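Endonuclease/exonuclease/phosphatase (Beutenbergia cavernae DSM 12333, PDB 4RUW) belongs to the endonuclease/exonuclease/phosphatase family, pairing a DNase I-like domain of two sheets with an Ig-like domain, and holds a bound zinc ion. Local coordinates at residues G148-M152 against S180-V184; Q213-R218 against L253-I258; D374-A378 against L423-D427; I84-D90 against L117-Y123; A303-G309 against V325-G331. All coordinates share one frame; numbering follows the deposited sequence. Where two conformers were deposited one is given.

Contact 1 of 5, residues G148-M152 against S180-V184; sequences GNVVM and SLLTV
Val151 and Leu182 meet through their methyl branches, Val151 CG2 lying 3.9 Å from Leu182 CD2, in the dry half of a contact between strands of two different sheets. The short strand axes stay 7.7 Å apart at closest approach and run at 17° to each other, and no hydrogen bond crosses directly; side chains bridge the gap. The same Leu182 CD2 also rests on the backbone, 3.6 Å from Asn149 O. One step further, Val184 holds CG1 between its backbone N and carbonyl carbon (chi1 67°), and from there the methyl comes within 3.9 Å of Val151 CG1. Beside Ser180 the packing gives way to water. Asn149 ND2 stands 3.2 Å from Ser180 O, but the angle is too poor for a bond, and two waters take its hydrogens instead. Water 1 also accepts from Ser180 N at 3.0 Å, whereas water 2 donates to Ser180 OG at 2.8 Å. Asn149 OD1 bonds Asn95 ND2 on the adjacent strand, which with the two waters probably fixes the amide's rotation; Ser180 OG reaches across to Leu130 O of the facing sheet. Strand 146-153 belongs to one mixed sheet and strand 179-188 to the other, so this buried layer of valine and leucine branches, wet at one end, is part of the face-to-face sheet packing at the heart of the DNase I-like beta sandwich.

Contact 2 of 5, residues Q213-R218 against L253-I258; sequences QKEQLR and LMQSWI
Leu253 CD2 touches Lys214 CE at 4.0 Å, at the start of a side-by-side packing of two parallel helices, 207-222 and 251-260, in the DNase I-like domain. Their short axes diverge by just 3° and lie 10.8 Å apart, a spacing filled by large side chains with no hydrogen bond across. Beyond CE, Lys214 NZ makes a salt bridge to Glu211 and a hydrogen bond to Gln250. Next comes Met254, a selenomethionine, which crosses both Gln213 and Lys214 at about a right angle. Its CB and CG take up Leu217 CD2, with CB at 3.5 Å, while the bend at chi3 (-90°) carries CE to 3.5 Å from Gln213 OE1; the NE2 of that amide is bound to Ser202 O and Asn237 O. One turn on, the Trp257 ring inserts between the helices. Its CZ3 edge reaches 3.5 Å from Lys214 O, and one face carries Leu253 O and Met254 CA of its own helix. Over the opposite face, in the conformer given of the two deposited for Arg218, the guanidinium lies flat, its plane 10° from that of the ring and CZ 3.6 Å from the six-membered centroid: a cation-pi stack on a partly exposed flank. Ile258 closes the row on the buried side, where it also packs on Phe299 of the sheet beneath, and its CG1 approaches Leu217 CD2 to 4.1 Å.

Contact 3 of 5, residues D374-A378 against L423-D427; sequences DDGTA and LVGAD
The flat peptide groups next to Ala378 and Val424 meet at their N-H and C=O edges in two hydrogen bonds: Ala378 N to Val424 O at 2.9 Å, and Val424 N to Ala378 O at 2.8 Å. This hydrogen-bonded antiparallel pair begins the pairing of strands 378-384 and 418-424 in the Ig-like domain. Val424 O also receives a CA-H contact from Thr377 CA at 3.1 Å, and Gly376 O takes one from Ala426 CA at 3.4 Å, showing that the backbones are still close just outside the sheet. Leu423 CD1 adds an apolar touch on Thr377 CB at 4.0 Å. The approach to the pair is shaped by two successive Asx turns. Asp374 OD1 accepts Gly376 N from above its carboxylate plane. Asp375 OD1 takes two bonds from Thr377, one from N at 3.0 Å, likewise from above (44° out of plane), and one from OG1 at 2.7 Å on the syn side. Having OG1 between the backbone N and carbonyl carbon (chi1 64°) allows Thr377 to fold back onto that oxygen. Lys367 NZ forms salt bridges to OD1 of both aspartates, and Arg369 NE another to Asp375 OD2; such a concentration of donors would probably favour ionised carboxylates.

Contact 4 of 5, residues I84-D90 against L117-Y123; sequences IRAEAPD and LLAADGY
A Schellman motif within residues 118-123 presents Asp121 and Tyr123 to Arg85 and Pro89, at the C-terminal end of helix 77-87. Its signature is the pair of backbone bonds Tyr123 N to Leu118 O, 3.2 Å, and Gly122 N to Ala119 O, 2.9 Å, with Gly122 at positive phi (100°). Arg85 reaches over with CG and CD extended and turns at chi3, which brings its guanidinium alongside the motif. There NE makes a salt bridge to Asp121 OD2 at 2.7 Å, almost straight at 174°; the oxygen lies in the guanidinium plane, though the donor stands above the carboxylate plane. NH2 bonds Leu117 O at 2.9 Å, again within the guanidinium plane but above that of the carbonyl. Two bonds, one of them charged, thus hold the group from neighbouring nitrogens. On the buried side Tyr123 OH donates to Pro89 O at 2.6 Å, in the carbonyl plane and on a lone pair, while Pro89 CD presses against the same OH at 3.2 Å. Ile84 adds the apolar part: its CD1 meets Leu118 CD1 at 4.0 Å, the side chains crossing at about a right angle, and CG2 lies over the rim of one Tyr123 face. Leu118 and Tyr123 also rest on Met152 of strand 146-153, as is characteristic of helices packed on the outer face of a sheet in the DNase I-like sandwich.

Contact 5 of 5, residues A303-G309 against V325-G331; sequences AFDVVAG and VMDLRLG
Phe304 sits between Leu328 and Leu330 on one face of an antiparallel strand pair, 304-311 with 324-330, interrupted by a classic beta bulge. From its base outward, Phe304 CB lies 4.2 Å from Arg329 O, CD1 is 3.8 Å from Leu328 CB, and CE1 and CZ both pass Leu330 CD1. That methyl sits over the middle of the ring, 3.9 Å from the centroid and 10° off the normal, a CH-pi contact. Leu328 CD1 covers the opposite face nearer its rim, leaving the phenyl sandwiched between two leucines. Phe304 shares its sheet face with Val306, which runs beside Leu328 pointing the same way; with chi1 at -76° the ring leans across to the partner strand's leucines. The bulge is where the register slips by one: Val307 and Ala308 both face Asp327, whose O accepts Val307 N at 2.8 Å and, weakly, Ala308 N at 3.3 Å. Asp327 N answers to Ala308 O. The extra residue lets Val307 CG2 lie over one face of the Arg329 guanidinium, 3.8 Å from its CZ, while Arg329 NE is engaged in a salt bridge with Asp55. Strand 304-311 is outermost in its six-strand sheet of the DNase I-like domain. Past the bulge, Gly309 pairs with Met326, a selenomethionine bent at chi2 and chi3, and Met326 SE comes to 3.8 Å from Gly309 CA.

In the fold
From the N terminus, contact 4 closes first, joining the ends of helices 77-87 and 110-118 over a 26-residue loop that contains strand 91-98. Contact 1 follows, closing 27 residues and facing one sheet of the DNase I-like sandwich with the other; contact 2 then pairs helices 207-222 and 251-260 across 34 residues, and contact 5, across 15, adds an edge strand to the first sheet. Last comes contact 3, spanning 44 residues in the Ig-like domain, its centre about 40 Å from that of contact 1. All five are in series; none nests or crosses. Contact 4 ties into two others through space: Leu118 CD1 packs on Met152 CE of contact 1 at 3.8 Å, and Glu87 reaches Val325 of contact 5.

Contact 1 of 5, residues G148-M152 against S180-V184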
# COMPACT_ATOMS: atom_id res chain seq x y z
N GLY A 148 -14.61 -11.28 0.43
CA GLY A 148 -14.16 -10.49 -0.69
C GLY A 148 -13.40 -9.24 -0.28
O GLY A 148 -13.45 -8.80 0.88
N ASN A 149 -12.69 -8.67 -1.25
CA ASN A 149 -12.24 -7.29 -1.20
C ASN A 149 -13.29 -6.44 -1.90
O ASN A 149 -13.90 -6.90 -2.86
CB ASN A 149 -10.89 -7.16 -1.88
CG ASN A 149 -9.84 -8.01 -1.22
OD1 ASN A 149 -9.67 -7.94 0.00
ND2 ASN A 149 -9.16 -8.84 -1.99
N VAL A 150 -13.52 -5.23 -1.40
CA VAL A 150 -14.55 -4.37 -1.96
C VAL A 150 -13.97 -3.02 -2.33
O VAL A 150 -13.11 -2.50 -1.63
CB VAL A 150 -15.71 -4.19 -0.94
CG1 VAL A 150 -16.64 -3.04 -1.31
CG2 VAL A 150 -16.49 -5.50 -0.78
N VAL A 151 -14.42 -2.48 -3.46
CA VAL A 151 -14.19 -1.08 -3.79
C VAL A 151 -15.53 -0.36 -3.74
O VAL A 151 -16.49 -0.81 -4.37
CB VAL A 151 -13.55 -0.90 -5.18
CG1 VAL A 151 -13.48 0.59 -5.56
CG2 VAL A 151 -12.16 -1.53 -5.21
N MSE A 152 -15.60 0.72 -2.98
CA MSE A 152 -16.77 1.60 -2.98
C MSE A 152 -16.32 2.98 -3.41
O MSE A 152 -15.25 3.45 -3.03
CB MSE A 152 -17.42 1.69 -1.60
CG MSE A 152 -17.85 0.34 -1.01
SE MSE A 152 -18.77 0.46 0.71
CE MSE A 152 -20.47 1.19 0.09
N SER A 180 -7.25 -12.83 -3.52
CA SER A 180 -7.35 -12.36 -4.90
C SER A 180 -7.13 -10.87 -5.00
O SER A 180 -7.10 -10.15 -3.99
CB SER A 180 -8.71 -12.73 -5.51
OG SER A 180 -9.76 -11.98 -4.90
N LEU A 181 -6.96 -10.41 -6.24
CA LEU A 181 -6.81 -9.00 -6.57
C LEU A 181 -8.05 -8.55 -7.31
O LEU A 181 -8.51 -9.23 -8.23
CB LEU A 181 -5.59 -8.84 -7.48
CG LEU A 181 -5.45 -7.50 -8.20
CD1 LEU A 181 -5.13 -6.39 -7.24
CD2 LEU A 181 -4.39 -7.60 -9.29
N LEU A 182 -8.61 -7.41 -6.89
CA LEU A 182 -9.74 -6.79 -7.58
C LEU A 182 -9.27 -5.50 -8.24
O LEU A 182 -8.66 -4.66 -7.59
CB LEU A 182 -10.86 -6.47 -6.58
CG LEU A 182 -11.99 -5.59 -7.10
CD1 LEU A 182 -12.70 -6.25 -8.28
CD2 LEU A 182 -12.97 -5.27 -5.98
N THR A 183 -9.53 -5.36 -9.53
CA THR A 183 -9.16 -4.15 -10.25
C THR A 183 -10.39 -3.53 -10.89
O THR A 183 -11.16 -4.21 -11.56
CB THR A 183 -8.10 -4.45 -11.33
OG1 THR A 183 -6.93 -4.99 -10.70
CG2 THR A 183 -7.74 -3.20 -12.12
N VAL A 184 -10.56 -2.22 -10.69
CA VAL A 184 -11.65 -1.50 -11.33
C VAL A 184 -11.20 -0.07 -11.61
O VAL A 184 -10.42 0.50 -10.86
CB VAL A 184 -12.93 -1.53 -10.47
CG1 VAL A 184 -12.75 -0.75 -9.17
CG2 VAL A 184 -14.14 -1.06 -11.28
O HOH W 1 -7.37 -11.25 -1.01
O HOH W 2 -10.59 -9.32 -4.56

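Contact 2 of 5, residues Q213-R218 against L253-I258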
# COMPACT_ATOMS: atom_id res chain seq x y z
N GLN A 213 3.31 -15.16 -0.09
CA GLN A 213 3.23 -13.70 -0.18
C GLN A 213 4.02 -13.20 -1.38
O GLN A 213 3.54 -12.35 -2.14
CB GLN A 213 3.80 -13.03 1.07
CG GLN A 213 3.00 -13.22 2.33
CD GLN A 213 3.60 -12.43 3.48
OE1 GLN A 213 4.81 -12.43 3.66
NE2 GLN A 213 2.75 -11.73 4.24
N LYS A 214 5.23 -13.73 -1.56
CA LYS A 214 6.07 -13.32 -2.68
C LYS A 214 5.43 -13.63 -4.03
O LYS A 214 5.42 -12.79 -4.94
CB LYS A 214 7.44 -13.98 -2.59
CG LYS A 214 8.31 -13.39 -1.48
CD LYS A 214 9.45 -14.32 -1.10
CE LYS A 214 10.36 -14.60 -2.26
NZ LYS A 214 11.48 -15.51 -1.86
N GLU A 215 4.90 -14.83 -4.18
CA GLU A 215 4.27 -15.19 -5.45
C GLU A 215 3.00 -14.38 -5.71
O GLU A 215 2.73 -13.97 -6.85
CB GLU A 215 3.98 -16.68 -5.51
CG GLU A 215 5.26 -17.52 -5.50
CD GLU A 215 5.06 -18.88 -6.13
OE1 GLU A 215 4.09 -19.56 -5.77
OE2 GLU A 215 5.88 -19.25 -6.99
N GLN A 216 2.22 -14.14 -4.66
CA GLN A 216 1.03 -13.31 -4.78
C GLN A 216 1.41 -11.90 -5.20
O GLN A 216 0.80 -11.32 -6.10
CB GLN A 216 0.29 -13.28 -3.44
CG GLN A 216 -0.25 -14.63 -3.03
CD GLN A 216 -0.75 -14.67 -1.60
OE1 GLN A 216 -0.61 -13.72 -0.82
NE2 GLN A 216 -1.37 -15.79 -1.24
N LEU A 217 2.40 -11.34 -4.53
CA LEU A 217 2.81 -9.98 -4.84
C LEU A 217 3.33 -9.83 -6.27
O LEU A 217 3.06 -8.82 -6.92
CB LEU A 217 3.84 -9.48 -3.82
CG LEU A 217 4.29 -8.03 -3.99
CD1 LEU A 217 3.13 -7.04 -3.83
CD2 LEU A 217 5.40 -7.72 -3.02
N ARG A 218 4.08 -10.82 -6.76
CA ARG A 218 4.53 -10.81 -8.15
C ARG A 218 3.36 -10.62 -9.09
O ARG A 218 3.40 -9.81 -10.01
CB ARG A 218 5.22 -12.12 -8.50
CG ARG A 218 6.58 -12.28 -7.91
CD ARG A 218 7.63 -11.42 -8.61
NE ARG A 218 8.94 -12.08 -8.55
CZ ARG A 218 10.10 -11.45 -8.67
NH1 ARG A 218 11.25 -12.12 -8.57
NH2 ARG A 218 10.13 -10.14 -8.88
N LEU A 253 13.00 -7.54 0.35
CA LEU A 253 12.95 -7.99 -1.03
C LEU A 253 11.63 -7.57 -1.69
O LEU A 253 11.62 -6.96 -2.76
CB LEU A 253 13.12 -9.51 -1.08
CG LEU A 253 13.07 -10.15 -2.46
CD1 LEU A 253 14.21 -9.66 -3.34
CD2 LEU A 253 13.10 -11.67 -2.32
N MSE A 254 10.50 -7.85 -1.04
CA MSE A 254 9.22 -7.50 -1.62
C MSE A 254 9.06 -6.00 -1.82
O MSE A 254 8.54 -5.55 -2.84
CB MSE A 254 8.08 -8.08 -0.76
CG MSE A 254 7.88 -9.58 -0.99
SE MSE A 254 6.31 -10.34 -0.12
CE MSE A 254 7.14 -10.85 1.58
N GLN A 255 9.52 -5.21 -0.85
CA GLN A 255 9.43 -3.76 -1.00
C GLN A 255 10.29 -3.26 -2.16
O GLN A 255 9.91 -2.30 -2.84
CB GLN A 255 9.76 -3.05 0.31
CG GLN A 255 8.80 -3.38 1.44
CD GLN A 255 7.48 -2.62 1.37
OE1 GLN A 255 7.38 -1.59 0.71
NE2 GLN A 255 6.48 -3.11 2.10
N SER A 256 11.44 -3.89 -2.40
CA SER A 256 12.26 -3.50 -3.53
C SER A 256 11.52 -3.74 -4.85
O SER A 256 11.62 -2.94 -5.76
CB SER A 256 13.62 -4.21 -3.52
OG SER A 256 13.56 -5.56 -3.96
N TRP A 257 10.75 -4.82 -4.93
CA TRP A 257 9.98 -5.10 -6.14
C TRP A 257 8.92 -4.03 -6.37
O TRP A 257 8.68 -3.60 -7.50
CB TRP A 257 9.26 -6.44 -6.04
CG TRP A 257 10.12 -7.65 -5.95
CD1 TRP A 257 11.46 -7.74 -6.18
CD2 TRP A 257 9.68 -8.96 -5.58
NE1 TRP A 257 11.88 -9.03 -5.98
CE2 TRP A 257 10.81 -9.80 -5.62
CE3 TRP A 257 8.44 -9.50 -5.24
CZ2 TRP A 257 10.73 -11.16 -5.32
CZ3 TRP A 257 8.37 -10.86 -4.95
CH2 TRP A 257 9.50 -11.67 -4.98
N ILE A 258 8.26 -3.61 -5.30
CA ILE A 258 7.21 -2.60 -5.43
C ILE A 258 7.82 -1.28 -5.91
O ILE A 258 7.30 -0.63 -6.82
CB ILE A 258 6.46 -2.40 -4.09
CG1 ILE A 258 5.79 -3.70 -3.64
CG2 ILE A 258 5.44 -1.30 -4.23
CD1 ILE A 258 5.26 -3.67 -2.21

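Contact 3 of 5, residues D374-A378 against L423-D427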
# COMPACT_ATOMS: atom_id res chain seq x y z
N ASP A 374 18.97 3.37 14.68
CA ASP A 374 19.64 3.93 13.51
C ASP A 374 21.11 3.55 13.53
O ASP A 374 21.84 3.90 14.46
CB ASP A 374 19.48 5.45 13.56
CG ASP A 374 20.02 6.17 12.34
OD1 ASP A 374 20.71 5.54 11.50
OD2 ASP A 374 19.75 7.38 12.23
N ASP A 375 21.56 2.83 12.50
CA ASP A 375 22.95 2.38 12.44
C ASP A 375 23.90 3.43 11.85
O ASP A 375 25.09 3.17 11.67
CB ASP A 375 23.07 1.05 11.67
CG ASP A 375 22.67 1.15 10.20
OD1 ASP A 375 22.38 2.26 9.71
OD2 ASP A 375 22.67 0.10 9.52
N GLY A 376 23.36 4.60 11.55
CA GLY A 376 24.18 5.69 11.05
C GLY A 376 24.38 5.69 9.55
O GLY A 376 24.94 6.64 9.01
N THR A 377 23.93 4.64 8.87
CA THR A 377 24.03 4.61 7.42
C THR A 377 22.98 5.52 6.80
O THR A 377 21.98 5.88 7.44
CB THR A 377 23.90 3.19 6.83
OG1 THR A 377 22.59 2.67 7.09
CG2 THR A 377 24.97 2.26 7.40
N ALA A 378 23.19 5.90 5.55
CA ALA A 378 22.23 6.73 4.84
C ALA A 378 22.11 6.25 3.41
O ALA A 378 23.05 5.66 2.87
CB ALA A 378 22.66 8.19 4.87
N LEU A 423 24.52 3.47 -0.72
CA LEU A 423 24.42 3.27 0.70
C LEU A 423 25.72 3.83 1.27
O LEU A 423 26.81 3.42 0.87
CB LEU A 423 24.29 1.79 1.05
CG LEU A 423 24.13 1.51 2.54
CD1 LEU A 423 22.83 2.11 3.09
CD2 LEU A 423 24.19 0.01 2.82
N VAL A 424 25.59 4.80 2.18
CA VAL A 424 26.73 5.49 2.74
C VAL A 424 26.89 5.07 4.19
O VAL A 424 25.91 5.06 4.95
CB VAL A 424 26.56 7.02 2.67
CG1 VAL A 424 27.83 7.72 3.12
CG2 VAL A 424 26.19 7.44 1.26
N GLY A 425 28.10 4.69 4.57
CA GLY A 425 28.36 4.26 5.93
C GLY A 425 28.35 5.44 6.89
O GLY A 425 28.37 6.60 6.47
N ALA A 426 28.32 5.14 8.18
CA ALA A 426 28.29 6.18 9.20
C ALA A 426 29.53 7.07 9.13
O ALA A 426 29.47 8.26 9.43
CB ALA A 426 28.15 5.57 10.59
N ASP A 427 30.65 6.50 8.70
CA ASP A 427 31.90 7.25 8.58
C ASP A 427 32.03 7.99 7.25
O ASP A 427 33.02 8.66 7.00
CB ASP A 427 33.11 6.33 8.79
CG ASP A 427 33.10 5.12 7.88
OD1 ASP A 427 32.25 5.06 6.96
OD2 ASP A 427 33.95 4.23 8.08

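Contact 4 of 5, residues I84-D90 against L117-Y123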
# COMPACT_ATOMS: atom_id res chain seq x y z
N ILE A 84 -16.33 5.58 7.54
CA ILE A 84 -16.18 5.93 6.13
C ILE A 84 -16.85 7.27 5.81
O ILE A 84 -16.27 8.12 5.16
CB ILE A 84 -16.70 4.80 5.21
CG1 ILE A 84 -15.90 3.52 5.44
CG2 ILE A 84 -16.67 5.24 3.75
CD1 ILE A 84 -16.51 2.27 4.81
N ARG A 85 -18.08 7.45 6.30
CA ARG A 85 -18.82 8.69 6.08
C ARG A 85 -18.06 9.90 6.60
O ARG A 85 -17.98 10.93 5.93
CB ARG A 85 -20.18 8.58 6.78
CG ARG A 85 -21.16 9.70 6.53
CD ARG A 85 -22.50 9.42 7.25
NE ARG A 85 -23.10 8.15 6.83
CZ ARG A 85 -23.29 7.10 7.62
NH1 ARG A 85 -22.96 7.15 8.91
NH2 ARG A 85 -23.83 5.99 7.13
N ALA A 86 -17.48 9.78 7.79
CA ALA A 86 -16.75 10.88 8.40
C ALA A 86 -15.47 11.21 7.64
O ALA A 86 -15.11 12.37 7.51
CB ALA A 86 -16.43 10.55 9.85
N GLU A 87 -14.79 10.18 7.14
CA GLU A 87 -13.54 10.38 6.41
C GLU A 87 -13.80 10.88 4.98
O GLU A 87 -12.94 11.51 4.36
CB GLU A 87 -12.72 9.10 6.40
CG GLU A 87 -12.27 8.62 7.78
CD GLU A 87 -11.20 9.50 8.42
OE1 GLU A 87 -10.75 10.48 7.79
OE2 GLU A 87 -10.80 9.18 9.56
N ALA A 88 -14.99 10.58 4.46
CA ALA A 88 -15.43 11.06 3.15
C ALA A 88 -14.42 10.84 2.01
O ALA A 88 -14.12 11.75 1.26
CB ALA A 88 -15.83 12.52 3.25
N PRO A 89 -13.88 9.61 1.88
CA PRO A 89 -12.96 9.38 0.76
C PRO A 89 -13.69 9.39 -0.59
O PRO A 89 -14.90 9.15 -0.66
CB PRO A 89 -12.43 7.98 1.05
CG PRO A 89 -13.55 7.31 1.78
CD PRO A 89 -14.13 8.38 2.65
N ASP A 90 -12.96 9.67 -1.66
CA ASP A 90 -13.51 9.51 -2.99
C ASP A 90 -13.71 8.04 -3.32
O ASP A 90 -14.69 7.66 -3.97
CB ASP A 90 -12.56 10.13 -4.01
CG ASP A 90 -12.55 11.64 -3.94
OD1 ASP A 90 -13.55 12.24 -4.39
OD2 ASP A 90 -11.57 12.21 -3.43
N LEU A 117 -26.16 1.53 3.77
CA LEU A 117 -25.77 2.52 4.77
C LEU A 117 -25.10 3.76 4.19
O LEU A 117 -25.14 4.83 4.81
CB LEU A 117 -24.85 1.88 5.81
CG LEU A 117 -25.53 0.92 6.78
CD1 LEU A 117 -24.51 -0.03 7.37
CD2 LEU A 117 -26.26 1.69 7.87
N LEU A 118 -24.46 3.63 3.03
CA LEU A 118 -23.63 4.70 2.48
C LEU A 118 -24.19 5.31 1.19
O LEU A 118 -23.61 6.24 0.65
CB LEU A 118 -22.20 4.20 2.26
CG LEU A 118 -21.41 3.98 3.56
CD1 LEU A 118 -20.17 3.14 3.34
CD2 LEU A 118 -21.05 5.33 4.20
N ALA A 119 -25.33 4.80 0.72
CA ALA A 119 -25.93 5.30 -0.51
C ALA A 119 -26.19 6.80 -0.44
O ALA A 119 -25.86 7.55 -1.37
CB ALA A 119 -27.21 4.55 -0.83
N ALA A 120 -26.78 7.26 0.66
CA ALA A 120 -27.14 8.67 0.78
C ALA A 120 -25.91 9.56 0.90
O ALA A 120 -25.98 10.77 0.72
CB ALA A 120 -28.07 8.87 1.97
N ASP A 121 -24.77 8.95 1.20
CA ASP A 121 -23.51 9.66 1.28
C ASP A 121 -22.78 9.67 -0.05
O ASP A 121 -21.67 10.20 -0.16
CB ASP A 121 -22.64 9.03 2.36
CG ASP A 121 -23.34 9.00 3.69
OD1 ASP A 121 -23.55 10.09 4.25
OD2 ASP A 121 -23.70 7.90 4.17
N GLY A 122 -23.40 9.06 -1.06
CA GLY A 122 -22.88 9.10 -2.42
C GLY A 122 -22.12 7.87 -2.87
O GLY A 122 -21.71 7.81 -4.03
N TYR A 123 -21.93 6.89 -1.99
CA TYR A 123 -21.17 5.70 -2.35
C TYR A 123 -22.05 4.69 -3.06
O TYR A 123 -22.36 3.63 -2.52
CB TYR A 123 -20.49 5.09 -1.11
CG TYR A 123 -19.50 6.05 -0.51
CD1 TYR A 123 -18.17 6.10 -0.94
CD2 TYR A 123 -19.90 6.96 0.46
CE1 TYR A 123 -17.28 7.02 -0.41
CE2 TYR A 123 -19.02 7.88 1.00
CZ TYR A 123 -17.72 7.90 0.55
OH TYR A 123 -16.85 8.82 1.09

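Contact 5 of 5, residues A303-G309 against V325-G331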
# COMPACT_ATOMS: atom_id res chain seq x y z
N ALA A 303 2.41 9.60 -11.45
CA ALA A 303 1.63 10.80 -11.76
C ALA A 303 1.06 11.47 -10.51
O ALA A 303 0.72 12.65 -10.54
CB ALA A 303 0.52 10.49 -12.75
N PHE A 304 0.93 10.71 -9.42
CA PHE A 304 0.40 11.26 -8.18
C PHE A 304 1.46 11.91 -7.31
O PHE A 304 2.57 11.42 -7.18
CB PHE A 304 -0.28 10.16 -7.36
CG PHE A 304 -1.62 9.76 -7.87
CD1 PHE A 304 -2.73 10.57 -7.64
CD2 PHE A 304 -1.79 8.57 -8.55
CE1 PHE A 304 -3.97 10.21 -8.10
CE2 PHE A 304 -3.04 8.20 -9.01
CZ PHE A 304 -4.13 9.02 -8.78
N ASP A 305 1.08 13.03 -6.70
CA ASP A 305 1.81 13.59 -5.57
C ASP A 305 1.04 13.23 -4.31
O ASP A 305 -0.18 13.07 -4.34
CB ASP A 305 1.88 15.10 -5.66
CG ASP A 305 2.81 15.57 -6.73
OD1 ASP A 305 3.55 14.73 -7.28
OD2 ASP A 305 2.81 16.79 -7.02
N VAL A 306 1.74 13.14 -3.19
CA VAL A 306 1.09 12.87 -1.92
C VAL A 306 1.02 14.16 -1.11
O VAL A 306 2.03 14.82 -0.90
CB VAL A 306 1.84 11.79 -1.12
CG1 VAL A 306 1.02 11.37 0.09
CG2 VAL A 306 2.13 10.59 -2.01
N VAL A 307 -0.19 14.50 -0.66
CA VAL A 307 -0.42 15.74 0.06
C VAL A 307 -0.39 15.55 1.57
O VAL A 307 0.27 16.28 2.28
CB VAL A 307 -1.77 16.38 -0.37
CG1 VAL A 307 -2.03 17.68 0.38
CG2 VAL A 307 -1.78 16.62 -1.89
N ALA A 308 -1.10 14.53 2.05
CA ALA A 308 -1.24 14.29 3.49
C ALA A 308 -1.84 12.92 3.69
O ALA A 308 -2.35 12.31 2.75
CB ALA A 308 -2.14 15.35 4.12
N GLY A 309 -1.79 12.42 4.91
CA GLY A 309 -2.50 11.20 5.22
C GLY A 309 -2.63 11.01 6.71
O GLY A 309 -1.85 11.60 7.47
N VAL A 325 -6.08 6.78 5.47
CA VAL A 325 -6.76 7.78 4.67
C VAL A 325 -5.75 8.72 4.05
O VAL A 325 -5.10 9.48 4.76
CB VAL A 325 -7.77 8.59 5.52
CG1 VAL A 325 -8.57 9.54 4.64
CG2 VAL A 325 -8.69 7.65 6.31
N MSE A 326 -5.59 8.65 2.73
CA MSE A 326 -4.55 9.41 2.04
C MSE A 326 -5.14 10.46 1.13
O MSE A 326 -6.10 10.20 0.40
CB MSE A 326 -3.71 8.47 1.18
CG MSE A 326 -3.04 7.32 1.93
SE MSE A 326 -1.90 7.88 3.40
CE MSE A 326 -0.81 9.18 2.45
N ASP A 327 -4.53 11.64 1.15
CA ASP A 327 -4.89 12.72 0.25
C ASP A 327 -3.81 12.82 -0.82
O ASP A 327 -2.64 13.11 -0.51
CB ASP A 327 -5.03 14.04 1.01
CG ASP A 327 -6.28 14.07 1.88
OD1 ASP A 327 -7.36 13.71 1.39
OD2 ASP A 327 -6.18 14.46 3.06
N LEU A 328 -4.19 12.55 -2.06
CA LEU A 328 -3.29 12.56 -3.21
C LEU A 328 -3.68 13.69 -4.14
O LEU A 328 -4.78 14.24 -4.04
CB LEU A 328 -3.38 11.23 -3.95
CG LEU A 328 -3.25 9.96 -3.10
CD1 LEU A 328 -3.39 8.72 -3.97
CD2 LEU A 328 -1.93 9.95 -2.33
N ARG A 329 -2.79 14.03 -5.07
CA ARG A 329 -3.08 15.05 -6.06
C ARG A 329 -2.51 14.58 -7.38
O ARG A 329 -1.35 14.18 -7.45
CB ARG A 329 -2.44 16.38 -5.66
CG ARG A 329 -2.77 17.52 -6.60
CD ARG A 329 -2.31 18.84 -6.00
NE ARG A 329 -3.04 19.12 -4.76
CZ ARG A 329 -2.56 19.83 -3.75
NH1 ARG A 329 -1.33 20.32 -3.81
NH2 ARG A 329 -3.30 20.03 -2.67
N LEU A 330 -3.30 14.60 -8.43
CA LEU A 330 -2.83 14.09 -9.70
C LEU A 330 -2.18 15.19 -10.49
O LEU A 330 -2.79 16.20 -10.78
CB LEU A 330 -4.00 13.50 -10.49
CG LEU A 330 -3.67 12.79 -11.79
CD1 LEU A 330 -2.74 11.63 -11.54
CD2 LEU A 330 -4.95 12.32 -12.46
N GLY A 331 -0.93 14.97 -10.85
CA GLY A 331 -0.20 15.87 -11.72
C GLY A 331 -0.37 15.53 -13.18
O GLY A 331 -1.24 14.79 -13.56